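Local coordinates for putative alpha-L-fucosidase (Bacteroides thetaiotaomicron VPI-5482, PDB 3GZA), which probably hydrolyses alpha-L-fucosides, pairing a TIM-barrel domain with a C-terminal beta-sandwich domain, at residues N369-Q374 with I435-Y440; Y386-K391 with L421-S426. All coordinates share one frame; numbering follows the deposited sequence.

Contact 1. Residues N369-Q374 with I435-Y440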
loop_
_atom_site.group_PDB
_atom_site.type_symbol
_atom_site.label_atom_id
_atom_site.label_comp_id
_atom_site.label_asym_id
_atom_site.label_seq_id
_atom_site.Cartn_x
_atom_site.Cartn_y
_atom_site.Cartn_z
ATOM N N ASN A 369 -39.981 34.023 26.220
ATOM C CA ASN A 369 -40.179 32.558 26.132
ATOM C C ASN A 369 -38.900 31.723 26.139
ATOM O O ASN A 369 -38.948 30.486 26.030
ATOM C CB ASN A 369 -41.049 32.179 24.928
ATOM C CG ASN A 369 -40.361 32.389 23.621
ATOM O OD1 ASN A 369 -39.658 33.371 23.439
ATOM N ND2 ASN A 369 -40.567 31.466 22.685
ATOM N N TYR A 370 -37.756 32.391 26.246
ATOM C CA TYR A 370 -36.483 31.699 26.291
ATOM C C TYR A 370 -35.531 32.410 27.206
ATOM O O TYR A 370 -35.610 33.605 27.425
ATOM C CB TYR A 370 -35.752 31.733 24.947
ATOM C CG TYR A 370 -36.038 30.738 23.875
ATOM C CD1 TYR A 370 -35.287 29.594 23.756
ATOM C CD2 TYR A 370 -36.981 30.999 22.898
ATOM C CE1 TYR A 370 -35.499 28.702 22.743
ATOM C CE2 TYR A 370 -37.196 30.107 21.860
ATOM C CZ TYR A 370 -36.454 28.964 21.786
ATOM O OH TYR A 370 -36.618 28.081 20.740
ATOM N N CYS A 371 -34.642 31.622 27.794
ATOM C CA CYS A 371 -33.559 32.126 28.628
ATOM C C CYS A 371 -32.310 31.343 28.303
ATOM O O CYS A 371 -32.400 30.181 27.913
ATOM C CB CYS A 371 -33.842 31.922 30.114
ATOM S SG CYS A 371 -35.083 32.968 30.815
ATOM N N ILE A 372 -31.151 31.963 28.486
ATOM C CA ILE A 372 -29.877 31.291 28.345
ATOM C C ILE A 372 -29.167 31.536 29.658
ATOM O O ILE A 372 -29.280 32.625 30.210
ATOM C CB ILE A 372 -29.069 31.816 27.138
ATOM C CG1 ILE A 372 -29.716 31.291 25.846
ATOM C CG2 ILE A 372 -27.585 31.437 27.220
ATOM C CD1 ILE A 372 -28.998 31.688 24.600
ATOM N N ILE A 373 -28.511 30.491 30.173
ATOM C CA ILE A 373 -27.703 30.596 31.389
ATOM C C ILE A 373 -26.366 29.984 31.050
ATOM O O ILE A 373 -26.316 28.953 30.387
ATOM C CB ILE A 373 -28.264 29.791 32.558
ATOM C CG1 ILE A 373 -29.787 29.920 32.653
ATOM C CG2 ILE A 373 -27.529 30.191 33.904
ATOM C CD1 ILE A 373 -30.429 28.897 33.606
ATOM N N GLN A 374 -25.286 30.636 31.454
ATOM C CA GLN A 374 -23.939 30.106 31.238
ATOM C C GLN A 374 -23.097 30.282 32.480
ATOM O O GLN A 374 -23.094 31.365 33.066
ATOM C CB GLN A 374 -23.225 30.836 30.093
ATOM C CG GLN A 374 -23.874 30.777 28.736
ATOM C CD GLN A 374 -22.963 31.344 27.665
ATOM O OE1 GLN A 374 -23.100 32.510 27.305
ATOM N NE2 GLN A 374 -21.986 30.566 27.207
ATOM N N ILE A 435 -21.768 33.774 33.972
ATOM C CA ILE A 435 -21.264 34.760 33.031
ATOM C C ILE A 435 -22.376 35.304 32.159
ATOM O O ILE A 435 -22.193 36.332 31.511
ATOM C CB ILE A 435 -20.079 34.219 32.188
ATOM C CG1 ILE A 435 -20.522 33.060 31.268
ATOM C CG2 ILE A 435 -18.958 33.783 33.101
ATOM C CD1 ILE A 435 -19.490 32.668 30.250
ATOM N N ASN A 436 -23.541 34.651 32.160
ATOM C CA ASN A 436 -24.646 35.075 31.329
ATOM C C ASN A 436 -25.968 34.508 31.834
ATOM O O ASN A 436 -26.103 33.299 32.010
ATOM C CB ASN A 436 -24.374 34.589 29.895
ATOM C CG ASN A 436 -25.476 34.933 28.909
ATOM O OD1 ASN A 436 -26.362 35.708 29.190
ATOM N ND2 ASN A 436 -25.404 34.340 27.716
ATOM N N PHE A 437 -26.916 35.408 32.071
ATOM C CA PHE A 437 -28.316 35.067 32.336
ATOM C C PHE A 437 -29.052 36.069 31.439
ATOM O O PHE A 437 -29.017 37.269 31.679
ATOM C CB PHE A 437 -28.723 35.119 33.807
ATOM C CG PHE A 437 -30.210 34.970 34.030
ATOM C CD1 PHE A 437 -30.939 33.982 33.373
ATOM C CD2 PHE A 437 -30.880 35.798 34.916
ATOM C CE1 PHE A 437 -32.291 33.843 33.582
ATOM C CE2 PHE A 437 -32.243 35.652 35.138
ATOM C CZ PHE A 437 -32.955 34.679 34.445
ATOM N N SER A 438 -29.658 35.561 30.373
ATOM C CA SER A 438 -30.288 36.403 29.341
ATOM C C SER A 438 -31.685 35.945 28.976
ATOM O O SER A 438 -31.971 34.770 29.017
ATOM C CB SER A 438 -29.464 36.377 28.059
ATOM O OG SER A 438 -28.174 36.919 28.233
ATOM N N ALA A 439 -32.525 36.885 28.576
ATOM C CA ALA A 439 -33.913 36.605 28.183
ATOM C C ALA A 439 -34.134 36.939 26.724
ATOM O O ALA A 439 -33.554 37.909 26.214
ATOM C CB ALA A 439 -34.887 37.401 29.043
ATOM N N TYR A 440 -34.996 36.148 26.080
ATOM C CA TYR A 440 -35.343 36.311 24.681
ATOM C C TYR A 440 -36.809 36.103 24.413
ATOM O O TYR A 440 -37.492 35.408 25.143
ATOM C CB TYR A 440 -34.608 35.278 23.801
ATOM C CG TYR A 440 -33.126 35.283 24.000
ATOM C CD1 TYR A 440 -32.561 34.567 25.010
ATOM C CD2 TYR A 440 -32.293 36.018 23.163
ATOM C CE1 TYR A 440 -31.201 34.608 25.206
ATOM C CE2 TYR A 440 -30.963 36.051 23.337
ATOM C CZ TYR A 440 -30.414 35.360 24.377
ATOM O OH TYR A 440 -29.060 35.388 24.592
#
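I372 reaches across to two side chains of the neighbouring strand, Y440 on one flank and N436 on the other. Start at its CB, which sits 4.0 Å from CE1 of the Y440 ring. CG1 lies anti to the carbonyl carbon (chi1 -73°), and that turns it to the tyrosine, where it meets the same CE1 at 3.7 Å. CD1, at the end of the extended branch, runs on to CE1, CZ and OH of Y440, while CG2 goes the other way and rests 3.7 Å from N436 ND2. That amide also holds Q374: N436 ND2 donates to Q374 OE1 over 3.0 Å, almost straight, in the plane of both amides at the two ends of the bond and on a lone pair of the oxygen, although the amide planes stand 71° apart. The backbones pair as antiparallel strands of a four-stranded sheet in a beta sandwich, consistent with an F5/8 type C (discoidin-like) domain. A classic bulge interrupts the ladder at either end: N369 N and Y370 N share Y440 O, while I435 N binds Q374 O and N436 N reaches it weakly. The opposite face carries C371, I373, F437 and A439. Y370 CB packs against Y440 CB, and its ring then leads away from the strand, its hydroxyl hydrogen-bonded to E304.

Contact 2. Residues Y386-K391 with L421-S426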
loop_
_atom_site.group_PDB
_atom_site.type_symbol
_atom_site.label_atom_id
_atom_site.label_comp_id
_atom_site.label_asym_id
_atom_site.label_seq_id
_atom_site.Cartn_x
_atom_site.Cartn_y
_atom_site.Cartn_z
ATOM N N TYR A 386 -31.559 24.658 39.849
ATOM C CA TYR A 386 -31.949 26.053 39.634
ATOM C C TYR A 386 -33.394 26.180 39.186
ATOM O O TYR A 386 -34.011 25.230 38.711
ATOM C CB TYR A 386 -31.057 26.741 38.594
ATOM C CG TYR A 386 -31.297 26.229 37.197
ATOM C CD1 TYR A 386 -32.319 26.762 36.397
ATOM C CD2 TYR A 386 -30.531 25.185 36.656
ATOM C CE1 TYR A 386 -32.563 26.262 35.129
ATOM C CE2 TYR A 386 -30.763 24.714 35.408
ATOM C CZ TYR A 386 -31.771 25.243 34.637
ATOM O OH TYR A 386 -32.010 24.766 33.368
ATOM N N GLN A 387 -33.944 27.372 39.374
ATOM C CA GLN A 387 -35.293 27.662 38.913
ATOM C C GLN A 387 -35.286 29.024 38.244
ATOM O O GLN A 387 -34.489 29.876 38.604
ATOM C CB GLN A 387 -36.303 27.717 40.055
ATOM C CG GLN A 387 -36.369 26.491 40.940
ATOM C CD GLN A 387 -35.278 26.488 42.004
ATOM O OE1 GLN A 387 -35.147 27.455 42.774
ATOM N NE2 GLN A 387 -34.497 25.394 42.062
ATOM N N ILE A 388 -36.143 29.206 37.242
ATOM C CA ILE A 388 -36.303 30.520 36.636
ATOM C C ILE A 388 -37.755 30.926 36.852
ATOM O O ILE A 388 -38.678 30.137 36.612
ATOM C CB ILE A 388 -35.948 30.551 35.163
ATOM C CG1 ILE A 388 -34.465 30.163 34.974
ATOM C CG2 ILE A 388 -36.250 31.955 34.557
ATOM C CD1 ILE A 388 -34.052 30.089 33.592
ATOM N N GLU A 389 -37.933 32.135 37.369
ATOM C CA GLU A 389 -39.248 32.717 37.621
ATOM C C GLU A 389 -39.411 33.951 36.769
ATOM O O GLU A 389 -38.430 34.599 36.439
ATOM C CB GLU A 389 -39.377 33.134 39.082
ATOM C CG GLU A 389 -39.422 32.000 40.040
ATOM C CD GLU A 389 -39.382 32.510 41.456
ATOM O OE1 GLU A 389 -38.267 32.871 41.898
ATOM O OE2 GLU A 389 -40.440 32.554 42.111
ATOM N N ALA A 390 -40.658 34.234 36.402
ATOM C CA ALA A 390 -41.017 35.431 35.650
ATOM C C ALA A 390 -41.979 36.235 36.495
ATOM O O ALA A 390 -42.867 35.672 37.155
ATOM C CB ALA A 390 -41.672 35.053 34.322
ATOM N N LYS A 391 -41.773 37.546 36.519
ATOM C CA LYS A 391 -42.682 38.450 37.250
ATOM C C LYS A 391 -43.781 38.831 36.278
ATOM O O LYS A 391 -43.561 39.622 35.368
ATOM C CB LYS A 391 -41.942 39.677 37.790
ATOM C CG LYS A 391 -42.822 40.566 38.655
ATOM C CD LYS A 391 -42.107 41.832 39.123
ATOM C CE LYS A 391 -41.443 41.692 40.481
ATOM N NZ LYS A 391 -42.423 41.819 41.599
ATOM N N LEU A 421 -37.208 38.610 35.049
ATOM C CA LEU A 421 -36.957 37.179 35.238
ATOM C C LEU A 421 -36.025 37.033 36.415
ATOM O O LEU A 421 -35.233 37.934 36.711
ATOM C CB LEU A 421 -36.288 36.535 34.033
ATOM C CG LEU A 421 -37.096 36.374 32.757
ATOM C CD1 LEU A 421 -36.283 35.522 31.815
ATOM C CD2 LEU A 421 -38.448 35.740 33.010
ATOM N N ARG A 422 -36.084 35.893 37.084
ATOM C CA ARG A 422 -35.195 35.680 38.208
ATOM C C ARG A 422 -34.682 34.263 38.201
ATOM O O ARG A 422 -35.459 33.319 38.134
ATOM C CB ARG A 422 -35.874 35.966 39.539
ATOM C CG ARG A 422 -34.930 35.878 40.751
ATOM C CD ARG A 422 -35.581 36.452 41.968
ATOM N NE ARG A 422 -36.807 35.738 42.319
ATOM C CZ ARG A 422 -37.696 36.168 43.219
ATOM N NH1 ARG A 422 -37.530 37.331 43.847
ATOM N NH2 ARG A 422 -38.786 35.457 43.480
ATOM N N LEU A 423 -33.368 34.146 38.285
ATOM C CA LEU A 423 -32.683 32.855 38.359
ATOM C C LEU A 423 -32.270 32.620 39.808
ATOM O O LEU A 423 -31.595 33.450 40.401
ATOM C CB LEU A 423 -31.439 32.897 37.488
ATOM C CG LEU A 423 -30.477 31.702 37.589
ATOM C CD1 LEU A 423 -31.125 30.427 37.073
ATOM C CD2 LEU A 423 -29.238 32.051 36.820
ATOM N N THR A 424 -32.718 31.511 40.380
ATOM C CA THR A 424 -32.340 31.119 41.733
ATOM C C THR A 424 -31.620 29.778 41.644
ATOM O O THR A 424 -32.158 28.830 41.077
ATOM C CB THR A 424 -33.549 30.943 42.631
ATOM O OG1 THR A 424 -34.292 32.169 42.648
ATOM C CG2 THR A 424 -33.119 30.581 44.034
ATOM N N VAL A 425 -30.404 29.725 42.163
ATOM C CA VAL A 425 -29.630 28.481 42.234
ATOM C C VAL A 425 -29.868 27.972 43.669
ATOM O O VAL A 425 -29.319 28.523 44.631
ATOM C CB VAL A 425 -28.135 28.733 41.977
ATOM C CG1 VAL A 425 -27.304 27.425 42.119
ATOM C CG2 VAL A 425 -27.915 29.341 40.587
ATOM N N SER A 426 -30.746 26.983 43.815
ATOM C CA SER A 426 -31.089 26.437 45.132
ATOM C C SER A 426 -30.084 25.428 45.699
ATOM O O SER A 426 -30.053 25.206 46.921
ATOM C CB SER A 426 -32.469 25.805 45.090
ATOM O OG SER A 426 -32.556 24.882 44.042
HETATM O O HOH W 1 -36.184 32.048 40.722
#
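The guanidinium of R422 takes E389 at its edge: NH2 and NE both donate to OE1, at 3.1 Å from NH2 and 3.2 Å from NE, and OE1 lies 6° out of the guanidinium plane. The carboxylate is turned 40° against it, and both nitrogens come to OE1 from above the same face of the carboxylate. The two side chains run side by side; outside the pair, W396 makes a cation-pi contact with R422. Y386 CD1 lies 3.9 Å from L423 CD1, which is oblique to the tyrosine ring, and the Y386 hydroxyl binds E411 and R409. The Q387 amide keeps S426 OG close to its plane, NE2 donating to it over 2.8 Å; a bend at chi2 (82°) brings the amide back toward the other strand. A water sits among E389 OE1, R422 O and T424 OG1; its approach to OE1 is very short, so how its protons are shared is doubtful. Opposite lies the apolar row of Y386, I388, A390, L421 and L423, with A390 CB 3.5 Å from L421 CD2. Such alternation fits a sheet of a beta sandwich, one face turned to the core and the other to solvent, consistent with an F5/8 type C (discoidin-like) domain.

How the contacts relate
The two contacts belong to the two facing sheets of one sandwich, and their centres lie about 11 Å apart. Strand 366-375 leads into 383-392 and strand 420-428 into 434-440, so each chain connection passes from one sheet to the other. The apolar faces meet in the middle: L421 packs on A439 and F437, while Y386 touches I373. Contact 1 is buried on both its faces, and away from the sandwich core its Y370 ring packs edge-to-face on F344 of helix 327-344. Contact 2 is only partly buried: its outer face carries the E389-R422 salt bridge, where contact 1 has the uncharged amide pair Q374-N436 and packed tyrosines.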